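Local coordinates for protein D-glycerate 2-kinase (Thermotoga maritima, PDB 2B8N) that catalyses the magnesium-dependent phosphorylation of D-glycerate by ATP to 2-phosphoglycerate, a step in the degradation of serine, at residues K28-A33 against K271-E276; K41-K46 against V195-S200; E118-L123 against G183-R188; E223-V228 against R242-E247. One frame throughout, in Å; residues are numbered along the deposited sequence.

Contact 1: K28-A33 against K271-E276; sequences KKSIEA and KSLAKE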
loop_
_atom_site.group_PDB
_atom_site.type_symbol
_atom_site.label_atom_id
_atom_site.label_comp_id
_atom_site.label_asym_id
_atom_site.label_seq_id
_atom_site.Cartn_x
_atom_site.Cartn_y
_atom_site.Cartn_z
ATOM N N LYS A 28 -7.018 12.817 -9.058
ATOM C CA LYS A 28 -5.792 12.563 -9.856
ATOM C C LYS A 28 -4.559 13.299 -9.300
ATOM O O LYS A 28 -3.515 12.693 -9.079
ATOM C CB LYS A 28 -5.981 12.908 -11.348
ATOM C CG LYS A 28 -6.572 11.764 -12.207
ATOM C CD LYS A 28 -6.578 12.121 -13.727
ATOM C CE LYS A 28 -7.187 11.020 -14.638
ATOM N NZ LYS A 28 -8.533 10.476 -14.202
ATOM N N LYS A 29 -4.692 14.597 -9.063
ATOM C CA LYS A 29 -3.613 15.399 -8.505
ATOM C C LYS A 29 -3.262 15.020 -7.060
ATOM O O LYS A 29 -2.109 15.168 -6.662
ATOM C CB LYS A 29 -3.979 16.887 -8.564
ATOM C CG LYS A 29 -4.024 17.468 -9.953
ATOM C CD LYS A 29 -2.628 17.860 -10.432
ATOM C CE LYS A 29 -2.601 18.182 -11.937
ATOM N NZ LYS A 29 -1.231 18.555 -12.433
ATOM N N SER A 30 -4.233 14.545 -6.273
ATOM C CA SER A 30 -3.937 14.161 -4.896
ATOM C C SER A 30 -2.994 12.966 -4.849
ATOM O O SER A 30 -2.071 12.943 -4.031
ATOM C CB SER A 30 -5.209 13.854 -4.128
ATOM O OG SER A 30 -6.011 15.017 -4.049
ATOM N N ILE A 31 -3.223 11.991 -5.737
ATOM C CA ILE A 31 -2.398 10.766 -5.826
ATOM C C ILE A 31 -0.952 11.023 -6.275
ATOM O O ILE A 31 -0.019 10.360 -5.788
ATOM C CB ILE A 31 -3.027 9.736 -6.787
ATOM C CG1 ILE A 31 -4.290 9.149 -6.191
ATOM C CG2 ILE A 31 -2.074 8.576 -7.080
ATOM C CD1 ILE A 31 -5.059 8.311 -7.193
ATOM N N GLU A 32 -0.782 11.959 -7.215
ATOM C CA GLU A 32 0.541 12.452 -7.644
ATOM C C GLU A 32 1.460 12.845 -6.498
ATOM O O GLU A 32 2.673 12.780 -6.634
ATOM C CB GLU A 32 0.383 13.688 -8.533
ATOM C CG GLU A 32 -0.111 13.382 -9.918
ATOM C CD GLU A 32 -0.219 14.608 -10.802
ATOM O OE1 GLU A 32 0.267 15.704 -10.418
ATOM O OE2 GLU A 32 -0.795 14.467 -11.903
ATOM N N ALA A 33 0.869 13.297 -5.392
ATOM C CA ALA A 33 1.616 13.664 -4.185
ATOM C C ALA A 33 2.356 12.490 -3.553
ATOM O O ALA A 33 3.291 12.694 -2.773
ATOM C CB ALA A 33 0.682 14.292 -3.170
ATOM N N LYS A 271 -7.271 17.639 0.587
ATOM C CA LYS A 271 -7.801 18.743 1.416
ATOM C C LYS A 271 -7.323 20.120 0.956
ATOM O O LYS A 271 -8.117 21.074 0.862
ATOM C CB LYS A 271 -7.429 18.597 2.894
ATOM C CG LYS A 271 -7.866 19.801 3.747
ATOM C CD LYS A 271 -7.828 19.473 5.244
ATOM C CE LYS A 271 -8.074 20.710 6.096
ATOM N NZ LYS A 271 -7.809 20.479 7.532
ATOM N N SER A 272 -6.030 20.231 0.682
ATOM C CA SER A 272 -5.497 21.509 0.290
ATOM C C SER A 272 -5.854 21.851 -1.173
ATOM O O SER A 272 -6.051 23.008 -1.479
ATOM C CB SER A 272 -4.002 21.582 0.561
ATOM O OG SER A 272 -3.301 21.415 -0.633
ATOM N N LEU A 273 -5.958 20.858 -2.058
ATOM C CA LEU A 273 -6.379 21.097 -3.445
ATOM C C LEU A 273 -7.826 21.580 -3.470
ATOM O O LEU A 273 -8.168 22.496 -4.221
ATOM C CB LEU A 273 -6.220 19.830 -4.298
ATOM C CG LEU A 273 -4.788 19.441 -4.727
ATOM C CD1 LEU A 273 -4.720 17.975 -5.161
ATOM C CD2 LEU A 273 -4.245 20.291 -5.834
ATOM N N ALA A 274 -8.670 20.952 -2.652
ATOM C CA ALA A 274 -10.079 21.342 -2.506
ATOM C C ALA A 274 -10.244 22.755 -1.961
ATOM O O ALA A 274 -11.041 23.529 -2.485
ATOM C CB ALA A 274 -10.799 20.362 -1.607
ATOM N N LYS A 275 -9.495 23.101 -0.918
ATOM C CA LYS A 275 -9.498 24.493 -0.432
ATOM C C LYS A 275 -9.094 25.454 -1.531
ATOM O O LYS A 275 -9.707 26.488 -1.692
ATOM C CB LYS A 275 -8.588 24.692 0.767
ATOM C CG LYS A 275 -9.143 24.118 2.036
ATOM C CD LYS A 275 -8.225 24.401 3.220
ATOM C CE LYS A 275 -8.909 23.917 4.509
ATOM N NZ LYS A 275 -7.981 23.920 5.693
ATOM N N GLU A 276 -8.078 25.081 -2.304
ATOM C CA GLU A 276 -7.534 25.902 -3.391
ATOM C C GLU A 276 -8.575 26.179 -4.476
ATOM O O GLU A 276 -8.414 27.107 -5.266
ATOM C CB GLU A 276 -6.331 25.167 -3.998
ATOM C CG GLU A 276 -5.309 26.005 -4.743
ATOM C CD GLU A 276 -3.928 25.334 -4.751
ATOM O OE1 GLU A 276 -3.381 25.055 -3.653
ATOM O OE2 GLU A 276 -3.393 25.082 -5.852
#
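Leu273 is the residue through which 271-276 meets Lys29 and Ser30, and the helical residues before and after it illustrate how a helix divides its faces between neighbours. At the start of the walk, Lys271 points away from 28-33 and sends NZ into a salt bridge with Glu282. Two residues on, Leu273 turns toward the other helix at the closest pass of the backbones, where its CA lies 7.5 Å from CA of Ser30. The first torsion of Leu273 sets CG anti to its own carbonyl carbon (chi1 -75°), and one methyl, CD1, then does all the touching. That methyl lies 3.6 Å from CB of Lys29 and 3.4 Å from OG of Ser30. The hydroxyl offers the leucine a van der Waals surface, since its polar partner is within its own helix: Ser30 OG is hydrogen-bonded to the carbonyl O of Ile26, one turn earlier. Lys29 contributes the root of its chain, which bends at chi2 and carries the ammonium away, toward a long ion pair with Glu32. Past Leu273, Ala274 and Lys275 belong to the other face and rest on the mixed sheet, Ala274 against Ala281 and Ala318. Helix 263-276 is thus placed between helix 17-32 and strands 280-285 and 317-323, while Ser30 and Ala33 also touch helix 263-276 about one turn earlier, at Ala270 and Glu269.

Contact 2: K41-K46 against V195-S200; sequences KETLPK and VALVLS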
loop_
_atom_site.group_PDB
_atom_site.type_symbol
_atom_site.label_atom_id
_atom_site.label_comp_id
_atom_site.label_asym_id
_atom_site.label_seq_id
_atom_site.Cartn_x
_atom_site.Cartn_y
_atom_site.Cartn_z
ATOM N N LYS A 41 11.943 13.200 -3.780
ATOM C CA LYS A 41 12.548 14.527 -3.974
ATOM C C LYS A 41 12.108 15.558 -2.919
ATOM O O LYS A 41 12.880 16.453 -2.568
ATOM C CB LYS A 41 12.260 15.049 -5.397
ATOM C CG LYS A 41 13.202 14.502 -6.478
ATOM C CD LYS A 41 12.605 14.654 -7.872
ATOM C CE LYS A 41 13.594 14.248 -8.994
ATOM N NZ LYS A 41 13.010 14.419 -10.375
ATOM N N GLU A 42 10.885 15.426 -2.408
ATOM C CA GLU A 42 10.397 16.315 -1.342
ATOM C C GLU A 42 10.931 15.966 0.053
ATOM O O GLU A 42 10.759 16.759 0.967
ATOM C CB GLU A 42 8.869 16.352 -1.326
ATOM C CG GLU A 42 8.305 17.039 -2.548
ATOM C CD GLU A 42 6.800 17.207 -2.519
ATOM O OE1 GLU A 42 6.138 16.654 -1.602
ATOM O OE2 GLU A 42 6.280 17.896 -3.427
ATOM N N THR A 43 11.579 14.804 0.200
ATOM C CA THR A 43 12.163 14.367 1.476
ATOM C C THR A 43 13.703 14.252 1.492
ATOM O O THR A 43 14.375 14.843 2.357
ATOM C CB THR A 43 11.618 12.991 1.859
ATOM O OG1 THR A 43 10.186 13.032 1.909
ATOM C CG2 THR A 43 12.171 12.559 3.213
ATOM N N LEU A 44 14.248 13.486 0.548
ATOM C CA LEU A 44 15.667 13.087 0.565
ATOM C C LEU A 44 16.662 14.257 0.676
ATOM O O LEU A 44 17.637 14.165 1.420
ATOM C CB LEU A 44 15.984 12.247 -0.684
ATOM C CG LEU A 44 17.399 11.719 -0.866
ATOM C CD1 LEU A 44 17.893 11.059 0.407
ATOM C CD2 LEU A 44 17.434 10.736 -2.023
ATOM N N PRO A 45 16.439 15.361 -0.064
ATOM C CA PRO A 45 17.413 16.453 0.012
ATOM C C PRO A 45 17.605 16.990 1.431
ATOM O O PRO A 45 18.738 17.213 1.856
ATOM C CB PRO A 45 16.791 17.514 -0.897
ATOM C CG PRO A 45 15.984 16.723 -1.852
ATOM C CD PRO A 45 15.347 15.699 -0.993
ATOM N N LYS A 46 16.502 17.160 2.154
ATOM C CA LYS A 46 16.536 17.603 3.552
ATOM C C LYS A 46 17.448 16.740 4.473
ATOM O O LYS A 46 17.971 17.236 5.484
ATOM C CB LYS A 46 15.111 17.652 4.117
ATOM C CG LYS A 46 14.159 18.594 3.361
ATOM C CD LYS A 46 12.830 18.646 4.101
ATOM C CE LYS A 46 11.665 19.063 3.214
ATOM N NZ LYS A 46 10.411 18.426 3.722
ATOM N N VAL A 195 19.125 4.574 6.693
ATOM C CA VAL A 195 18.095 5.623 6.532
ATOM C C VAL A 195 17.045 5.140 5.534
ATOM O O VAL A 195 17.299 5.098 4.325
ATOM C CB VAL A 195 18.636 7.008 6.051
ATOM C CG1 VAL A 195 17.549 8.060 6.169
ATOM C CG2 VAL A 195 19.826 7.466 6.853
ATOM N N ALA A 196 15.864 4.798 6.040
ATOM C CA ALA A 196 14.822 4.221 5.202
ATOM C C ALA A 196 13.768 5.241 4.787
ATOM O O ALA A 196 13.274 6.047 5.606
ATOM C CB ALA A 196 14.155 3.058 5.918
ATOM N N LEU A 197 13.441 5.209 3.498
ATOM C CA LEU A 197 12.280 5.910 2.980
ATOM C C LEU A 197 11.235 4.858 2.582
ATOM O O LEU A 197 11.482 3.972 1.721
ATOM C CB LEU A 197 12.641 6.774 1.784
ATOM C CG LEU A 197 13.711 7.866 1.957
ATOM C CD1 LEU A 197 13.565 8.872 0.819
ATOM C CD2 LEU A 197 13.692 8.581 3.317
ATOM N N VAL A 198 10.065 4.978 3.207
ATOM C CA VAL A 198 9.020 3.998 3.086
ATOM C C VAL A 198 7.793 4.589 2.404
ATOM O O VAL A 198 7.298 5.673 2.744
ATOM C CB VAL A 198 8.638 3.460 4.464
ATOM C CG1 VAL A 198 7.560 2.392 4.340
ATOM C CG2 VAL A 198 9.852 2.901 5.155
ATOM N N LEU A 199 7.292 3.842 1.435
ATOM C CA LEU A 199 6.069 4.190 0.731
ATOM C C LEU A 199 5.060 3.130 1.142
ATOM O O LEU A 199 5.097 2.024 0.627
ATOM C CB LEU A 199 6.360 4.172 -0.772
ATOM C CG LEU A 199 5.347 4.724 -1.754
ATOM C CD1 LEU A 199 4.407 5.714 -1.115
ATOM C CD2 LEU A 199 6.113 5.381 -2.882
ATOM N N SER A 200 4.188 3.462 2.094
ATOM C CA SER A 200 3.390 2.469 2.798
ATOM C C SER A 200 2.041 2.110 2.179
ATOM O O SER A 200 1.144 2.963 2.011
ATOM C CB SER A 200 3.147 2.920 4.234
ATOM O OG SER A 200 2.091 2.166 4.805
#
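Leu197 reaches from its strand toward Thr43 and Leu44 and divides its two methyls between them, one to each residue. CD2 lies 4.3 Å from CG2 of Thr43, and CD1 lies 4.4 Å from CB of Leu44. These are loose apolar approaches, and the backbones stay well apart, with CA of Leu44 and CA of Leu197 separated by 8.3 Å. Thr43 presents its methyl because of its first torsion: CG2 stands anti to the backbone N, while OG1 (chi1 -56°) stays beside that N and is hydrogen-bonded to the carbonyl O of Ala39. The threonine therefore separates its two chemistries, carbon toward the strand and oxygen back to the preceding helical turn. Leu44 brings mainly its CB to Leu197, and its side chain also touches Leu130, Ala68 and Val71.

Strand 193-199 is an inner member of a six-stranded parallel sheet with strand order 3-2-1-4-5-6, the order of a Rossmann-type sheet, and the short helix 44-47 lies over one face of it just ahead of the first strand, 52-57. Leu197 is backbone hydrogen-bonded to Phe131 of strand 128-133, and its side chain also touches Leu132 on that side and Ile260 on the other. Ile260 receives Thr43 as well. Farther out, Lys46 NZ makes a weak hydrogen bond of 3.2 Å to the carbonyl O of Glu42, while Lys41 is held by salt bridges to Glu70 and Asp37 and Glu42 by one to Arg38.

Contact 3: E118-L123 against G183-R188; sequences ELVDQL and GRFAER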
loop_
_atom_site.group_PDB
_atom_site.type_symbol
_atom_site.label_atom_id
_atom_site.label_comp_id
_atom_site.label_asym_id
_atom_site.label_seq_id
_atom_site.Cartn_x
_atom_site.Cartn_y
_atom_site.Cartn_z
ATOM N N GLU A 118 25.695 -8.976 0.287
ATOM C CA GLU A 118 27.099 -8.800 -0.114
ATOM C C GLU A 118 27.414 -7.325 -0.202
ATOM O O GLU A 118 28.470 -6.887 0.233
ATOM C CB GLU A 118 27.402 -9.484 -1.446
ATOM C CG GLU A 118 27.189 -10.979 -1.369
ATOM C CD GLU A 118 28.370 -11.742 -1.902
ATOM O OE1 GLU A 118 29.499 -11.488 -1.409
ATOM O OE2 GLU A 118 28.164 -12.581 -2.812
ATOM N N LEU A 119 26.478 -6.551 -0.728
ATOM C CA LEU A 119 26.672 -5.118 -0.813
ATOM C C LEU A 119 26.709 -4.420 0.557
ATOM O O LEU A 119 27.350 -3.379 0.668
ATOM C CB LEU A 119 25.624 -4.447 -1.698
ATOM C CG LEU A 119 25.553 -4.945 -3.141
ATOM C CD1 LEU A 119 24.744 -3.970 -4.032
ATOM C CD2 LEU A 119 26.935 -5.186 -3.741
ATOM N N VAL A 120 26.078 -4.967 1.600
ATOM C CA VAL A 120 25.999 -4.236 2.876
ATOM C C VAL A 120 26.903 -4.776 3.993
ATOM O O VAL A 120 27.084 -4.112 5.013
ATOM C CB VAL A 120 24.544 -4.078 3.390
ATOM C CG1 VAL A 120 23.711 -3.280 2.418
ATOM C CG2 VAL A 120 23.889 -5.401 3.632
ATOM N N ASP A 121 27.485 -5.957 3.839
ATOM C CA ASP A 121 28.399 -6.427 4.894
ATOM C C ASP A 121 29.726 -5.684 4.795
ATOM O O ASP A 121 30.063 -5.114 3.752
ATOM C CB ASP A 121 28.642 -7.940 4.830
ATOM C CG ASP A 121 27.406 -8.755 5.128
ATOM O OD1 ASP A 121 26.522 -8.314 5.912
ATOM O OD2 ASP A 121 27.352 -9.875 4.572
ATOM N N GLN A 122 30.472 -5.693 5.895
ATOM C CA GLN A 122 31.733 -4.967 5.981
ATOM C C GLN A 122 31.605 -3.535 5.455
ATOM O O GLN A 122 32.307 -3.141 4.522
ATOM C CB GLN A 122 32.852 -5.702 5.217
ATOM C CG GLN A 122 33.247 -7.073 5.775
ATOM C CD GLN A 122 32.645 -8.230 4.998
ATOM O OE1 GLN A 122 31.444 -8.254 4.730
ATOM N NE2 GLN A 122 33.485 -9.201 4.629
ATOM N N LEU A 123 30.661 -2.792 6.030
ATOM C CA LEU A 123 30.595 -1.340 5.893
ATOM C C LEU A 123 31.045 -0.766 7.222
ATOM O O LEU A 123 30.949 -1.427 8.241
ATOM C CB LEU A 123 29.177 -0.865 5.620
ATOM C CG LEU A 123 28.526 -1.201 4.283
ATOM C CD1 LEU A 123 27.186 -0.492 4.242
ATOM C CD2 LEU A 123 29.393 -0.782 3.116
ATOM N N GLY A 183 14.379 -7.247 11.741
ATOM C CA GLY A 183 15.492 -6.348 12.085
ATOM C C GLY A 183 16.872 -6.848 11.668
ATOM O O GLY A 183 17.877 -6.179 11.884
ATOM N N ARG A 184 16.938 -8.020 11.060
ATOM C CA ARG A 184 18.247 -8.625 10.745
ATOM C C ARG A 184 19.048 -7.890 9.658
ATOM O O ARG A 184 20.290 -7.815 9.711
ATOM C CB ARG A 184 18.070 -10.105 10.415
ATOM C CG ARG A 184 17.737 -10.876 11.685
ATOM C CD ARG A 184 17.603 -12.357 11.502
ATOM N NE ARG A 184 17.914 -13.088 12.737
ATOM C CZ ARG A 184 17.315 -14.212 13.115
ATOM N NH1 ARG A 184 16.343 -14.752 12.383
ATOM N NH2 ARG A 184 17.682 -14.811 14.244
ATOM N N PHE A 185 18.325 -7.321 8.705
ATOM C CA PHE A 185 18.925 -6.489 7.687
ATOM C C PHE A 185 19.673 -5.312 8.292
ATOM O O PHE A 185 20.805 -5.076 7.933
ATOM C CB PHE A 185 17.868 -6.015 6.685
ATOM C CG PHE A 185 18.424 -5.186 5.590
ATOM C CD1 PHE A 185 19.470 -5.662 4.800
ATOM C CD2 PHE A 185 17.922 -3.929 5.336
ATOM C CE1 PHE A 185 19.995 -4.888 3.769
ATOM C CE2 PHE A 185 18.432 -3.164 4.305
ATOM C CZ PHE A 185 19.474 -3.652 3.525
ATOM N N ALA A 186 19.051 -4.587 9.215
ATOM C CA ALA A 186 19.709 -3.455 9.918
ATOM C C ALA A 186 20.874 -3.952 10.736
ATOM O O ALA A 186 21.892 -3.249 10.902
ATOM C CB ALA A 186 18.720 -2.718 10.838
ATOM N N GLU A 187 20.707 -5.161 11.260
ATOM C CA GLU A 187 21.731 -5.807 12.038
ATOM C C GLU A 187 22.936 -6.153 11.160
ATOM O O GLU A 187 24.066 -6.115 11.637
ATOM C CB GLU A 187 21.152 -7.047 12.714
ATOM C CG GLU A 187 22.170 -7.927 13.389
ATOM C CD GLU A 187 21.540 -8.958 14.295
ATOM O OE1 GLU A 187 20.712 -9.751 13.826
ATOM O OE2 GLU A 187 21.886 -8.971 15.488
ATOM N N ARG A 188 22.722 -6.487 9.887
ATOM C CA ARG A 188 23.865 -6.778 8.977
ATOM C C ARG A 188 24.533 -5.514 8.449
ATOM O O ARG A 188 25.724 -5.475 8.195
ATOM C CB ARG A 188 23.404 -7.583 7.790
ATOM C CG ARG A 188 23.033 -9.000 8.095
ATOM C CD ARG A 188 24.239 -9.913 8.048
ATOM N NE ARG A 188 23.828 -11.209 7.523
ATOM C CZ ARG A 188 24.243 -11.770 6.389
ATOM N NH1 ARG A 188 25.132 -11.190 5.605
ATOM N NH2 ARG A 188 23.757 -12.953 6.037
HETATM O O HOH W 1 28.055 -7.363 8.180
#
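Asp121 and Arg188 turn their flat groups almost into one plane, the carboxylate and the guanidinium being only 22° apart. The carboxylate comes to the guanidinium at its edge, near NH1. Asp121 OD2 makes the salt bridge with Arg188 NH1 at 2.8 Å, and the same NH1 gives a weaker hydrogen bond to Asp121 OD1, 3.2 Å long and nearly straight at 166°. Arg188 gets there by folding: its chain bends at chi2 (-87°) and again at chi3, which lays CD beside Asp121 OD1 and brings NH1 back to the carboxylate. A water lies 2.9 Å from Asp121 OD1 and 3.0 Å from the carbonyl O of Arg188, and may bridge them. Beside the ion pair the contact is apolar. Val120 and Phe185 cross at about a right angle, with Val120 CG2 at 3.9 Å from Phe185 CE1, approaching the ring obliquely. That ring also meets Phe131 and lies edge-to-face with Phe141, so the buried Phe185 is part of an aromatic cluster. Arg188 has a further, weak partner for NH2 in Gln179. The pairing joins the C-terminal end of helix 107-120 to helix 184-189. Because Asp121 directly follows a helix, the carbonyls at that end probably add to its negative field, and the guanidinium would be expected to offset both.

Contact 4: E223-V228 against R242-E247; sequences EDALKV and RAILQE
Ala225 and Ile244 mark the closest pass of the two backbones, their CA atoms 7.1 Å apart where helix 222-231 runs by helix 238-244. Both point their side chains toward the other segment, and the small alanine is consistent with the close approach of the helices: Ala225 CB meets Ile244 CG2 at 3.7 Å. The same CG2 methyl is shared with the next residue, lying 3.6 Å from Leu226 CD2. Ile244 owes this double contact to its first torsion, which puts CG2 anti to the backbone N while CG1 takes the place beside it (chi1 -75°). Its other branch also takes part, with CD1 at 3.8 Å from Leu226 CD2, so one leucine methyl rests against both arms of the isoleucine. The two side chains lie alongside each other and run antiparallel, Leu226 reaching in from the flank of its helix. Around this apolar patch the polar groups pair elsewhere. The carbonyl O of Ile244 is hydrogen-bonded to Ser222 OG, and Glu247 OE1 bonds to Ser222 N at the start of helix 222-231 while its other oxygen meets Lys250 and His176. Ala225 also touches Thr172 of helix 167-175, and Ile244 touches Leu177. Between the two segments, then, cohesion comes from methyl packing, while the polar bonds made nearby by Ser222, Ile244 O and Glu247 probably help to set how the helices sit.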
loop_
_atom_site.group_PDB
_atom_site.type_symbol
_atom_site.label_atom_id
_atom_site.label_comp_id
_atom_site.label_asym_id
_atom_site.label_seq_id
_atom_site.Cartn_x
_atom_site.Cartn_y
_atom_site.Cartn_z
ATOM N N GLU A 223 10.545 -18.450 21.547
ATOM C CA GLU A 223 9.460 -19.123 22.251
ATOM C C GLU A 223 8.107 -18.783 21.605
ATOM O O GLU A 223 7.303 -19.667 21.340
ATOM C CB GLU A 223 9.454 -18.757 23.743
ATOM C CG GLU A 223 8.533 -19.620 24.623
ATOM C CD GLU A 223 8.483 -19.132 26.059
ATOM O OE1 GLU A 223 9.105 -18.097 26.386
ATOM O OE2 GLU A 223 7.821 -19.790 26.878
ATOM N N ASP A 224 7.863 -17.508 21.346
ATOM C CA ASP A 224 6.622 -17.098 20.686
ATOM C C ASP A 224 6.454 -17.846 19.355
ATOM O O ASP A 224 5.397 -18.375 19.062
ATOM C CB ASP A 224 6.587 -15.574 20.461
ATOM C CG ASP A 224 6.639 -14.791 21.756
ATOM O OD1 ASP A 224 5.987 -15.233 22.719
ATOM O OD2 ASP A 224 7.337 -13.750 21.834
ATOM N N ALA A 225 7.513 -17.916 18.561
ATOM C CA ALA A 225 7.403 -18.539 17.232
ATOM C C ALA A 225 6.995 -20.016 17.335
ATOM O O ALA A 225 6.097 -20.475 16.635
ATOM C CB ALA A 225 8.696 -18.403 16.490
ATOM N N LEU A 226 7.652 -20.744 18.229
ATOM C CA LEU A 226 7.370 -22.163 18.429
ATOM C C LEU A 226 5.976 -22.437 19.023
ATOM O O LEU A 226 5.340 -23.424 18.682
ATOM C CB LEU A 226 8.448 -22.773 19.320
ATOM C CG LEU A 226 9.872 -22.743 18.747
ATOM C CD1 LEU A 226 10.860 -23.400 19.724
ATOM C CD2 LEU A 226 9.941 -23.421 17.383
ATOM N N LYS A 227 5.514 -21.559 19.908
ATOM C CA LYS A 227 4.170 -21.654 20.471
ATOM C C LYS A 227 3.075 -21.417 19.425
ATOM O O LYS A 227 2.001 -22.009 19.514
ATOM C CB LYS A 227 4.006 -20.677 21.629
ATOM C CG LYS A 227 4.852 -21.047 22.808
ATOM C CD LYS A 227 4.356 -20.427 24.094
ATOM C CE LYS A 227 4.958 -21.161 25.293
ATOM N NZ LYS A 227 4.584 -22.621 25.323
ATOM N N VAL A 228 3.346 -20.562 18.440
ATOM C CA VAL A 228 2.404 -20.367 17.339
ATOM C C VAL A 228 2.203 -21.663 16.563
ATOM O O VAL A 228 1.075 -22.119 16.404
ATOM C CB VAL A 228 2.852 -19.286 16.378
ATOM C CG1 VAL A 228 1.947 -19.280 15.122
ATOM C CG2 VAL A 228 2.822 -17.939 17.090
ATOM N N ARG A 242 15.436 -25.495 15.042
ATOM C CA ARG A 242 16.714 -24.977 15.533
ATOM C C ARG A 242 17.156 -23.676 14.841
ATOM O O ARG A 242 17.950 -22.930 15.396
ATOM C CB ARG A 242 17.804 -26.072 15.495
ATOM C CG ARG A 242 18.417 -26.354 14.140
ATOM C CD ARG A 242 19.494 -27.463 14.214
ATOM N NE ARG A 242 20.812 -26.943 14.611
ATOM C CZ ARG A 242 21.503 -27.298 15.700
ATOM N NH1 ARG A 242 21.034 -28.212 16.547
ATOM N NH2 ARG A 242 22.695 -26.739 15.941
ATOM N N ALA A 243 16.631 -23.398 13.654
ATOM C CA ALA A 243 16.748 -22.072 13.051
ATOM C C ALA A 243 16.019 -20.996 13.899
ATOM O O ALA A 243 16.551 -19.902 14.123
ATOM C CB ALA A 243 16.200 -22.107 11.657
ATOM N N ILE A 244 14.816 -21.341 14.374
ATOM C CA ILE A 244 13.955 -20.446 15.162
ATOM C C ILE A 244 14.592 -20.037 16.498
ATOM O O ILE A 244 14.423 -18.896 16.945
ATOM C CB ILE A 244 12.548 -21.090 15.341
ATOM C CG1 ILE A 244 11.779 -20.976 14.028
ATOM C CG2 ILE A 244 11.744 -20.437 16.444
ATOM C CD1 ILE A 244 10.517 -21.844 13.923
ATOM N N LEU A 245 15.366 -20.949 17.088
ATOM C CA LEU A 245 16.102 -20.704 18.347
ATOM C C LEU A 245 17.106 -19.554 18.328
ATOM O O LEU A 245 17.604 -19.147 19.394
ATOM C CB LEU A 245 16.881 -21.951 18.744
ATOM C CG LEU A 245 16.149 -23.164 19.323
ATOM C CD1 LEU A 245 17.184 -24.224 19.555
ATOM C CD2 LEU A 245 15.428 -22.830 20.598
ATOM N N GLN A 246 17.451 -19.087 17.129
ATOM C CA GLN A 246 18.291 -17.910 16.964
ATOM C C GLN A 246 17.377 -16.709 17.141
ATOM O O GLN A 246 16.449 -16.492 16.338
ATOM C CB GLN A 246 18.980 -17.927 15.590
ATOM C CG GLN A 246 19.668 -19.276 15.287
ATOM C CD GLN A 246 20.601 -19.243 14.090
ATOM O OE1 GLN A 246 20.555 -20.128 13.220
ATOM N NE2 GLN A 246 21.460 -18.227 14.040
ATOM N N GLU A 247 17.615 -15.955 18.210
ATOM C CA GLU A 247 16.735 -14.869 18.556
ATOM C C GLU A 247 17.004 -13.688 17.651
ATOM O O GLU A 247 18.156 -13.476 17.230
ATOM C CB GLU A 247 16.898 -14.478 20.023
ATOM C CG GLU A 247 15.808 -13.550 20.517
ATOM C CD GLU A 247 14.428 -14.097 20.249
ATOM O OE1 GLU A 247 13.997 -14.969 21.028
ATOM O OE2 GLU A 247 13.798 -13.669 19.256
#

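Overall arrangement
The four contacts show chemistry changing with place in one chain. Contact 2 is buried against the parallel sheet and purely apolar. Contact 4 is also buried and apolar, yet lies between helices, its centre about 29 Å from the centre of the chain. Contacts 1 and 3 are partly buried: the first sets a leucine methyl against a serine and the root of a lysine, the second adds an ion pair and a water to its apolar side. Contacts 3 and 2 use consecutive elements, helix 184-189 and strand 193-199. Contact 3 touches contact 4 through Arg184, weakly bonded to Gln246. Contact 1 comes within about 5 Å of contact 2 at the nearest atoms, without touching, and reaches a helix packed on the mixed sheet.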